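Local coordinates for fucolectin-related protein (Streptococcus pneumoniae, PDB 2WMF) that cleaves host blood-group carbohydrate antigens as a family 98 glycoside hydrolase and probably serves the bacterium's use of fucose, at residues H180-W185 against R217-T222; W185-I190 against S224-F229; F339-G344 against L374-E379. All blocks are in the same frame, centred on the assembly; numbering follows the deposited sequence.

Interaction 1: H180-W185 against R217-T222; sequences HDHEKW and RDDAGT
Asp218, from segment 217-222, grips the start of helix 184-192. Its OD2 accepts the backbone N-H of Lys184 at 2.9 Å, and the bond is nearly straight (169°). The extended Lys184 chain passes obliquely over the same carboxylate, and its NZ forms a salt bridge with Asp218 OD1 at 3.2 Å. NZ comes from above the carboxylate plane, and it also pairs with Glu361. Lys184 CE lies 3.6 Å from Gly221 CA.

The tight part lies at His182 and Thr222. Thr222 CB sits over one face of the His182 imidazole, 4.0 Å from the ring centroid. At the ring edge, His182 CE1 meets both Arg217 O and Asp219 OD1, each at 3.0 Å. Thr222 OG1 lies beside its own backbone N (chi1 -63°). From there it accepts Glu183 N at 3.1 Å and donates to Asp218 O. That carbonyl also takes Thr222 N, from the opposite face.

The Arg217 side is looser and wetter. Arg217 NE and Glu183 OE1 stand 4.3 Å apart, beyond a salt bridge. One water accepts from Arg217 NE and donates to both Glu183 OE1 and Asp218 OD2. Glu183 OE1 is also held by Trp185 NE1. A second water links Trp185 N to Asp218 OD2.

Both segments lead from the C-terminal ends of barrel strands (176-180 and 207-212) into the first turns of the helices that follow. Asp218 OD2 thus receives one N-H and two waters at a helix N-terminus, with a lysine beside OD1. This setting would favour a negatively charged carboxylate.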
loop_
_atom_site.group_PDB
_atom_site.type_symbol
_atom_site.label_atom_id
_atom_site.label_comp_id
_atom_site.label_asym_id
_atom_site.label_seq_id
_atom_site.Cartn_x
_atom_site.Cartn_y
_atom_site.Cartn_z
ATOM N N HIS A 180 -8.918 -6.219 -5.610
ATOM C CA HIS A 180 -7.657 -6.531 -4.919
ATOM C C HIS A 180 -7.322 -7.998 -5.158
ATOM O O HIS A 180 -8.105 -8.914 -4.827
ATOM C CB HIS A 180 -7.788 -6.332 -3.397
ATOM C CG HIS A 180 -7.875 -4.904 -2.946
ATOM N ND1 HIS A 180 -6.785 -4.056 -2.909
ATOM C CD2 HIS A 180 -8.915 -4.207 -2.428
ATOM C CE1 HIS A 180 -7.161 -2.884 -2.415
ATOM N NE2 HIS A 180 -8.443 -2.948 -2.102
ATOM N N ASP A 181 -6.134 -8.251 -5.709
ATOM C CA ASP A 181 -5.693 -9.637 -5.963
ATOM C C ASP A 181 -4.200 -9.640 -6.254
ATOM O O ASP A 181 -3.549 -8.586 -6.209
ATOM C CB ASP A 181 -6.543 -10.306 -7.076
ATOM C CG ASP A 181 -7.317 -11.495 -6.586
ATOM O OD1 ASP A 181 -6.775 -12.220 -5.717
ATOM O OD2 ASP A 181 -8.488 -11.673 -7.044
ATOM N N HIS A 182 -3.646 -10.820 -6.476
ATOM C CA HIS A 182 -2.201 -10.982 -6.418
ATOM C C HIS A 182 -1.732 -12.134 -7.292
ATOM O O HIS A 182 -2.516 -13.045 -7.597
ATOM C CB HIS A 182 -1.765 -11.210 -4.969
ATOM C CG HIS A 182 -0.466 -10.578 -4.647
ATOM N ND1 HIS A 182 0.705 -11.265 -4.419
ATOM C CD2 HIS A 182 -0.148 -9.266 -4.591
ATOM C CE1 HIS A 182 1.675 -10.401 -4.181
ATOM N NE2 HIS A 182 1.185 -9.181 -4.299
ATOM N N GLU A 183 -0.439 -12.077 -7.615
ATOM C CA GLU A 183 0.355 -13.069 -8.329
ATOM C C GLU A 183 0.387 -12.834 -9.808
ATOM O O GLU A 183 -0.610 -12.439 -10.400
ATOM C CB GLU A 183 -0.052 -14.509 -7.936
ATOM C CG GLU A 183 0.087 -14.759 -6.389
ATOM C CD GLU A 183 -0.174 -16.207 -5.958
ATOM O OE1 GLU A 183 0.025 -17.129 -6.775
ATOM O OE2 GLU A 183 -0.512 -16.409 -4.786
ATOM N N LYS A 184 1.528 -13.123 -10.411
ATOM C CA LYS A 184 1.750 -12.833 -11.823
ATOM C C LYS A 184 0.793 -13.643 -12.713
ATOM O O LYS A 184 0.107 -13.090 -13.565
ATOM C CB LYS A 184 3.190 -13.146 -12.229
ATOM C CG LYS A 184 4.284 -12.325 -11.483
ATOM C CD LYS A 184 5.638 -13.038 -11.483
ATOM C CE LYS A 184 6.633 -12.466 -10.495
ATOM N NZ LYS A 184 7.699 -13.455 -10.034
ATOM N N TRP A 185 0.776 -14.970 -12.547
ATOM C CA TRP A 185 -0.080 -15.840 -13.399
ATOM C C TRP A 185 -1.551 -15.403 -13.277
ATOM O O TRP A 185 -2.298 -15.448 -14.257
ATOM C CB TRP A 185 0.105 -17.324 -12.998
ATOM C CG TRP A 185 -0.523 -17.618 -11.689
ATOM C CD1 TRP A 185 0.040 -17.450 -10.431
ATOM C CD2 TRP A 185 -1.873 -18.030 -11.464
ATOM N NE1 TRP A 185 -0.908 -17.723 -9.455
ATOM C CE2 TRP A 185 -2.078 -18.086 -10.062
ATOM C CE3 TRP A 185 -2.949 -18.361 -12.312
ATOM C CZ2 TRP A 185 -3.287 -18.472 -9.514
ATOM C CZ3 TRP A 185 -4.172 -18.723 -11.739
ATOM C CH2 TRP A 185 -4.327 -18.741 -10.370
ATOM N N ARG A 217 4.289 -14.096 -2.201
ATOM C CA ARG A 217 4.875 -14.506 -3.500
ATOM C C ARG A 217 4.624 -13.366 -4.487
ATOM O O ARG A 217 3.639 -12.605 -4.354
ATOM C CB ARG A 217 4.177 -15.729 -4.093
ATOM C CG ARG A 217 4.089 -16.956 -3.296
ATOM C CD ARG A 217 3.289 -17.969 -4.147
ATOM N NE ARG A 217 3.981 -18.219 -5.411
ATOM C CZ ARG A 217 5.057 -18.992 -5.552
ATOM N NH1 ARG A 217 5.572 -19.656 -4.503
ATOM N NH2 ARG A 217 5.619 -19.100 -6.749
ATOM N N ASP A 218 5.516 -13.241 -5.447
ATOM C CA ASP A 218 5.296 -12.391 -6.594
ATOM C C ASP A 218 5.085 -10.934 -6.260
ATOM O O ASP A 218 4.402 -10.231 -7.015
ATOM C CB ASP A 218 4.089 -12.880 -7.427
ATOM C CG ASP A 218 4.363 -14.161 -8.175
ATOM O OD1 ASP A 218 5.505 -14.687 -8.131
ATOM O OD2 ASP A 218 3.426 -14.668 -8.842
ATOM N N ASP A 219 5.687 -10.416 -5.179
ATOM C CA ASP A 219 5.424 -9.007 -4.813
ATOM C C ASP A 219 5.897 -7.996 -5.883
ATOM O O ASP A 219 5.192 -7.013 -6.180
ATOM C CB ASP A 219 6.005 -8.648 -3.438
ATOM C CG ASP A 219 5.202 -9.251 -2.279
ATOM O OD1 ASP A 219 4.178 -9.930 -2.522
ATOM O OD2 ASP A 219 5.575 -8.987 -1.110
ATOM N N ALA A 220 7.093 -8.224 -6.440
ATOM C CA ALA A 220 7.678 -7.292 -7.434
ATOM C C ALA A 220 6.906 -7.451 -8.773
ATOM O O ALA A 220 6.456 -6.443 -9.406
ATOM C CB ALA A 220 9.191 -7.549 -7.609
ATOM N N GLY A 221 6.689 -8.692 -9.196
ATOM C CA GLY A 221 5.964 -8.930 -10.423
ATOM C C GLY A 221 4.547 -8.362 -10.392
ATOM O O GLY A 221 4.033 -7.873 -11.410
ATOM N N THR A 222 3.901 -8.441 -9.229
ATOM C CA THR A 222 2.526 -8.008 -9.121
ATOM C C THR A 222 2.478 -6.481 -9.251
ATOM O O THR A 222 1.612 -5.938 -9.945
ATOM C CB THR A 222 1.815 -8.506 -7.832
ATOM O OG1 THR A 222 1.755 -9.950 -7.830
ATOM C CG2 THR A 222 0.356 -7.942 -7.694
HETATM O O HOH W 1 2.946 -6.352 -4.822
HETATM O O HOH W 2 2.624 -17.163 -7.753
HETATM O O HOH W 3 3.036 -16.264 -11.066
#

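Interaction 2: W185-I190 against S224-F229; sequences WFWETI and SIVSGF
Val226 lies over the indole of Trp187. Its CG2 is 3.6 Å from the centroid of the five-membered ring. The nearest ring atom to this methyl is Trp187 NE1, at 3.4 Å. Trp187 CG lies beside the backbone N (chi1 -78°), which brings the indole against Val226. Phe229 meets the six-membered half of the indole obliquely, with CE2 3.7 Å from Trp187 CE3 and the planes 73° apart. The rim of the phenyl also reaches the backbone: Trp187 O lies in the ring plane, 3.6 Å from Phe229 CZ. Ile225 CG2 fills in against Trp187 CB at 3.8 Å.

These are neighbouring outer helices of a (beta/alpha)8 barrel, following strands 176-180 and 207-212. Their axes approach to 10.3 Å and run 28° from parallel.

Farther out, Trp187 and Phe229 both rest on Leu209 of strand 207-212. Val226 reaches Trp238 on the next strand. The Trp187 ring also meets Trp179, and its NE1 makes a weak hydrogen bond to Asp181 O. The CB of Glu188 points away from the partner helix, yet OE2 still comes near Ile225 CD1. Glu188 OE1 bonds Ser347 OG, and OE2 accepts from Asn341 ND2.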
loop_
_atom_site.group_PDB
_atom_site.type_symbol
_atom_site.label_atom_id
_atom_site.label_comp_id
_atom_site.label_asym_id
_atom_site.label_seq_id
_atom_site.Cartn_x
_atom_site.Cartn_y
_atom_site.Cartn_z
ATOM N N TRP A 185 0.776 -14.970 -12.547
ATOM C CA TRP A 185 -0.080 -15.840 -13.399
ATOM C C TRP A 185 -1.551 -15.403 -13.277
ATOM O O TRP A 185 -2.298 -15.448 -14.257
ATOM C CB TRP A 185 0.105 -17.324 -12.998
ATOM C CG TRP A 185 -0.523 -17.618 -11.689
ATOM C CD1 TRP A 185 0.040 -17.450 -10.431
ATOM C CD2 TRP A 185 -1.873 -18.030 -11.464
ATOM N NE1 TRP A 185 -0.908 -17.723 -9.455
ATOM C CE2 TRP A 185 -2.078 -18.086 -10.062
ATOM C CE3 TRP A 185 -2.949 -18.361 -12.312
ATOM C CZ2 TRP A 185 -3.287 -18.472 -9.514
ATOM C CZ3 TRP A 185 -4.172 -18.723 -11.739
ATOM C CH2 TRP A 185 -4.327 -18.741 -10.370
ATOM N N PHE A 186 -1.957 -14.975 -12.079
ATOM C CA PHE A 186 -3.339 -14.649 -11.787
ATOM C C PHE A 186 -3.757 -13.412 -12.600
ATOM O O PHE A 186 -4.747 -13.410 -13.328
ATOM C CB PHE A 186 -3.565 -14.431 -10.273
ATOM C CG PHE A 186 -4.987 -14.098 -9.949
ATOM C CD1 PHE A 186 -5.909 -15.091 -9.695
ATOM C CD2 PHE A 186 -5.421 -12.780 -9.993
ATOM C CE1 PHE A 186 -7.245 -14.819 -9.471
ATOM C CE2 PHE A 186 -6.788 -12.472 -9.765
ATOM C CZ PHE A 186 -7.707 -13.512 -9.527
ATOM N N TRP A 187 -3.009 -12.333 -12.440
ATOM C CA TRP A 187 -3.336 -11.118 -13.164
ATOM C C TRP A 187 -3.187 -11.313 -14.677
ATOM O O TRP A 187 -3.962 -10.706 -15.474
ATOM C CB TRP A 187 -2.512 -9.915 -12.648
ATOM C CG TRP A 187 -3.036 -9.355 -11.380
ATOM C CD1 TRP A 187 -2.385 -9.269 -10.192
ATOM C CD2 TRP A 187 -4.317 -8.729 -11.167
ATOM N NE1 TRP A 187 -3.178 -8.669 -9.247
ATOM C CE2 TRP A 187 -4.378 -8.343 -9.813
ATOM C CE3 TRP A 187 -5.428 -8.487 -11.982
ATOM C CZ2 TRP A 187 -5.500 -7.694 -9.254
ATOM C CZ3 TRP A 187 -6.559 -7.896 -11.422
ATOM C CH2 TRP A 187 -6.582 -7.486 -10.076
ATOM N N GLU A 188 -2.220 -12.113 -15.101
ATOM C CA GLU A 188 -2.100 -12.437 -16.532
ATOM C C GLU A 188 -3.416 -13.088 -17.018
ATOM O O GLU A 188 -3.963 -12.781 -18.096
ATOM C CB GLU A 188 -0.897 -13.353 -16.781
ATOM C CG GLU A 188 0.418 -12.674 -16.708
ATOM C CD GLU A 188 1.619 -13.603 -16.634
ATOM O OE1 GLU A 188 1.459 -14.865 -16.762
ATOM O OE2 GLU A 188 2.740 -13.053 -16.501
ATOM N N THR A 189 -3.958 -13.961 -16.187
ATOM C CA THR A 189 -5.143 -14.724 -16.545
ATOM C C THR A 189 -6.375 -13.842 -16.597
ATOM O O THR A 189 -7.189 -13.924 -17.547
ATOM C CB THR A 189 -5.318 -15.935 -15.561
ATOM O OG1 THR A 189 -4.192 -16.803 -15.701
ATOM C CG2 THR A 189 -6.546 -16.729 -15.898
ATOM N N ILE A 190 -6.490 -12.943 -15.629
ATOM C CA ILE A 190 -7.662 -12.035 -15.603
ATOM C C ILE A 190 -7.752 -11.203 -16.879
ATOM O O ILE A 190 -8.823 -11.114 -17.472
ATOM C CB ILE A 190 -7.654 -11.101 -14.341
ATOM C CG1 ILE A 190 -7.739 -11.976 -13.079
ATOM C CG2 ILE A 190 -8.716 -10.001 -14.409
ATOM C CD1 ILE A 190 -8.783 -12.986 -13.062
ATOM N N SER A 224 4.554 -4.683 -10.865
ATOM C CA SER A 224 4.901 -4.367 -12.263
ATOM C C SER A 224 3.679 -4.520 -13.176
ATOM O O SER A 224 3.423 -3.691 -14.095
ATOM C CB SER A 224 6.050 -5.244 -12.773
ATOM O OG SER A 224 7.277 -4.879 -12.163
ATOM N N ILE A 225 2.950 -5.613 -13.005
ATOM C CA ILE A 225 1.812 -5.929 -13.866
ATOM C C ILE A 225 0.632 -5.007 -13.568
ATOM O O ILE A 225 -0.032 -4.502 -14.478
ATOM C CB ILE A 225 1.374 -7.421 -13.673
ATOM C CG1 ILE A 225 2.420 -8.355 -14.236
ATOM C CG2 ILE A 225 0.024 -7.702 -14.332
ATOM C CD1 ILE A 225 2.152 -9.850 -13.869
ATOM N N VAL A 226 0.338 -4.821 -12.289
ATOM C CA VAL A 226 -0.827 -4.008 -11.903
ATOM C C VAL A 226 -0.589 -2.538 -12.297
ATOM O O VAL A 226 -1.475 -1.898 -12.901
ATOM C CB VAL A 226 -1.248 -4.221 -10.451
ATOM C CG1 VAL A 226 -2.335 -3.194 -10.003
ATOM C CG2 VAL A 226 -1.703 -5.721 -10.217
ATOM N N SER A 227 0.571 -1.991 -11.959
ATOM C CA SER A 227 0.864 -0.628 -12.388
ATOM C C SER A 227 0.959 -0.591 -13.941
ATOM O O SER A 227 0.550 0.396 -14.596
ATOM C CB SER A 227 2.105 -0.062 -11.698
ATOM O OG SER A 227 3.314 -0.560 -12.199
ATOM N N GLY A 228 1.397 -1.669 -14.559
ATOM C CA GLY A 228 1.432 -1.776 -16.029
ATOM C C GLY A 228 0.034 -1.663 -16.654
ATOM O O GLY A 228 -0.131 -1.040 -17.717
ATOM N N PHE A 229 -0.980 -2.229 -16.003
ATOM C CA PHE A 229 -2.397 -2.083 -16.474
ATOM C C PHE A 229 -2.820 -0.606 -16.509
ATOM O O PHE A 229 -3.466 -0.149 -17.448
ATOM C CB PHE A 229 -3.366 -2.836 -15.557
ATOM C CG PHE A 229 -3.279 -4.363 -15.608
ATOM C CD1 PHE A 229 -2.981 -5.054 -16.763
ATOM C CD2 PHE A 229 -3.581 -5.078 -14.467
ATOM C CE1 PHE A 229 -2.993 -6.437 -16.762
ATOM C CE2 PHE A 229 -3.585 -6.434 -14.460
ATOM C CZ PHE A 229 -3.278 -7.127 -15.578
#

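Interaction 3: F339-G344 against L374-E379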
loop_
_atom_site.group_PDB
_atom_site.type_symbol
_atom_site.label_atom_id
_atom_site.label_comp_id
_atom_site.label_asym_id
_atom_site.label_seq_id
_atom_site.Cartn_x
_atom_site.Cartn_y
_atom_site.Cartn_z
ATOM N N PHE A 339 8.965 -4.455 -19.780
ATOM C CA PHE A 339 8.942 -5.865 -20.141
ATOM C C PHE A 339 7.545 -6.177 -20.663
ATOM O O PHE A 339 6.547 -6.023 -19.931
ATOM C CB PHE A 339 9.271 -6.762 -18.965
ATOM C CG PHE A 339 9.344 -8.234 -19.339
ATOM C CD1 PHE A 339 10.553 -8.823 -19.706
ATOM C CD2 PHE A 339 8.197 -8.999 -19.394
ATOM C CE1 PHE A 339 10.610 -10.147 -20.075
ATOM C CE2 PHE A 339 8.239 -10.325 -19.785
ATOM C CZ PHE A 339 9.444 -10.896 -20.122
ATOM N N TRP A 340 7.489 -6.619 -21.916
ATOM C CA TRP A 340 6.250 -7.049 -22.568
ATOM C C TRP A 340 6.128 -8.562 -22.560
ATOM O O TRP A 340 7.075 -9.276 -22.965
ATOM C CB TRP A 340 6.227 -6.575 -24.028
ATOM C CG TRP A 340 4.957 -6.893 -24.771
ATOM C CD1 TRP A 340 3.684 -6.736 -24.327
ATOM C CD2 TRP A 340 4.863 -7.339 -26.121
ATOM N NE1 TRP A 340 2.784 -7.092 -25.311
ATOM C CE2 TRP A 340 3.488 -7.477 -26.422
ATOM C CE3 TRP A 340 5.808 -7.708 -27.087
ATOM C CZ2 TRP A 340 3.035 -7.931 -27.662
ATOM C CZ3 TRP A 340 5.345 -8.167 -28.338
ATOM C CH2 TRP A 340 3.972 -8.289 -28.591
ATOM N N ASN A 341 4.973 -9.005 -22.089
ATOM C CA ASN A 341 4.629 -10.426 -21.974
ATOM C C ASN A 341 4.305 -11.072 -23.311
ATOM O O ASN A 341 3.892 -12.226 -23.337
ATOM C CB ASN A 341 3.415 -10.640 -21.074
ATOM C CG ASN A 341 3.746 -10.831 -19.624
ATOM O OD1 ASN A 341 4.906 -10.786 -19.202
ATOM N ND2 ASN A 341 2.702 -11.096 -18.853
ATOM N N GLY A 342 4.511 -10.385 -24.427
ATOM C CA GLY A 342 4.104 -10.906 -25.757
ATOM C C GLY A 342 4.885 -12.065 -26.357
ATOM O O GLY A 342 4.380 -12.685 -27.290
ATOM N N GLU A 343 6.090 -12.344 -25.869
ATOM C CA GLU A 343 6.926 -13.470 -26.363
ATOM C C GLU A 343 7.368 -14.349 -25.182
ATOM O O GLU A 343 8.533 -14.782 -25.111
ATOM C CB GLU A 343 8.141 -12.967 -27.173
ATOM C CG GLU A 343 7.737 -12.079 -28.321
ATOM C CD GLU A 343 8.860 -11.359 -29.050
ATOM O OE1 GLU A 343 10.072 -11.579 -28.812
ATOM O OE2 GLU A 343 8.469 -10.500 -29.878
ATOM N N GLY A 344 6.439 -14.565 -24.251
ATOM C CA GLY A 344 6.702 -15.291 -23.023
ATOM C C GLY A 344 6.481 -14.384 -21.838
ATOM O O GLY A 344 6.844 -13.224 -21.900
ATOM N N LEU A 374 9.680 -1.443 -12.598
ATOM C CA LEU A 374 9.789 -1.691 -14.047
ATOM C C LEU A 374 8.403 -2.187 -14.554
ATOM O O LEU A 374 7.886 -3.189 -14.059
ATOM C CB LEU A 374 10.864 -2.736 -14.326
ATOM C CG LEU A 374 12.294 -2.253 -14.423
ATOM C CD1 LEU A 374 13.286 -3.424 -14.412
ATOM C CD2 LEU A 374 12.451 -1.438 -15.748
ATOM N N PRO A 375 7.739 -1.439 -15.444
ATOM C CA PRO A 375 6.425 -1.901 -15.918
ATOM C C PRO A 375 6.483 -3.218 -16.698
ATOM O O PRO A 375 7.404 -3.432 -17.534
ATOM C CB PRO A 375 5.965 -0.751 -16.840
ATOM C CG PRO A 375 6.763 0.445 -16.406
ATOM C CD PRO A 375 8.105 -0.148 -16.066
ATOM N N VAL A 376 5.520 -4.093 -16.401
ATOM C CA VAL A 376 5.239 -5.251 -17.213
ATOM C C VAL A 376 3.958 -4.968 -17.966
ATOM O O VAL A 376 2.945 -4.613 -17.352
ATOM C CB VAL A 376 5.129 -6.566 -16.381
ATOM C CG1 VAL A 376 4.493 -7.689 -17.232
ATOM C CG2 VAL A 376 6.480 -6.990 -15.911
ATOM N N ILE A 377 4.039 -5.067 -19.293
ATOM C CA ILE A 377 2.881 -4.836 -20.141
ATOM C C ILE A 377 2.289 -6.196 -20.572
ATOM O O ILE A 377 2.991 -7.092 -21.024
ATOM C CB ILE A 377 3.247 -3.991 -21.391
ATOM C CG1 ILE A 377 4.044 -2.715 -21.010
ATOM C CG2 ILE A 377 1.936 -3.609 -22.185
ATOM C CD1 ILE A 377 3.299 -1.789 -20.021
ATOM N N HIS A 378 0.976 -6.308 -20.459
ATOM C CA HIS A 378 0.259 -7.561 -20.717
ATOM C C HIS A 378 0.283 -7.921 -22.210
ATOM O O HIS A 378 0.359 -7.036 -23.098
ATOM C CB HIS A 378 -1.172 -7.385 -20.226
ATOM C CG HIS A 378 -1.944 -8.660 -20.130
ATOM N ND1 HIS A 378 -2.653 -9.183 -21.194
ATOM C CD2 HIS A 378 -2.166 -9.477 -19.072
ATOM C CE1 HIS A 378 -3.260 -10.296 -20.793
ATOM N NE2 HIS A 378 -2.992 -10.485 -19.497
ATOM N N GLU A 379 0.212 -9.218 -22.506
ATOM C CA GLU A 379 0.245 -9.702 -23.879
ATOM C C GLU A 379 -0.869 -9.178 -24.789
ATOM O O GLU A 379 -0.695 -9.172 -26.010
ATOM C CB GLU A 379 0.200 -11.243 -23.885
ATOM C CG GLU A 379 -1.095 -11.835 -23.416
ATOM C CD GLU A 379 -0.936 -13.258 -22.913
ATOM O OE1 GLU A 379 -1.206 -14.170 -23.739
ATOM O OE2 GLU A 379 -0.567 -13.451 -21.740
HETATM O O HOH W 4 0.148 -11.361 -20.355
#
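Trp340 turns the edge of its indole toward His378. Its CG is anti to the backbone N (chi1 -177°), which swings the ring that way. His378 O lies in the ring plane and takes a weak hydrogen bond from Trp340 NE1 at 3.3 Å. One face of the indole is covered by Gly342 CA, 3.4 Å above its centre. The Phe339 ring has Asn341 OD1 at its edge, while Val376 CG2 approaches it obliquely. A water sits over one face of the His378 imidazole.

The backbones pair as parallel strands. Phe339 N donates to Pro375 O at 2.9 Å, and Phe339 O accepts Ile377 N at 2.8 Å, so Phe339 bonds to both neighbours of Val376. Asn341 N then reaches Ile377 O at 3.0 Å in a nearly straight line (174°). Strand 337-340 is the middle of three, with 394-396 on its other side.

Past the strands the contact turns polar. The water over His378 accepts from Asn341 ND2 and Glu379 N, and donates to Glu379 OE2 at 2.6 Å. Asn341 OD1 accepts Ile346 N. Glu379 OE2 forms a salt bridge with Arg345. The Asn341 amide is thus bonded at both ends, which would fix its rotation.

In the fold
All three contacts are buried. Interactions 1 and 2 join the same two barrel helices, 184-192 and 219-231. Interaction 1 holds their N-terminal ends; it is polar and has an exposed rim at Arg217. Interaction 2, about 7 Å away between centres, lies one turn further along and is mostly apolar. Lys184 CA packs on Ile225 CD1 between them. Interaction 3 lies farther from the chain's centre, in a small parallel sheet of the C-terminal family region, and is held by strand backbone bonds. It packs against the outer side of interaction 2: Ser224 OG bonds Leu374 O, Glu188 O accepts His378 NE2, and Ile225 touches Val376. Interactions 1 and 3 do not touch.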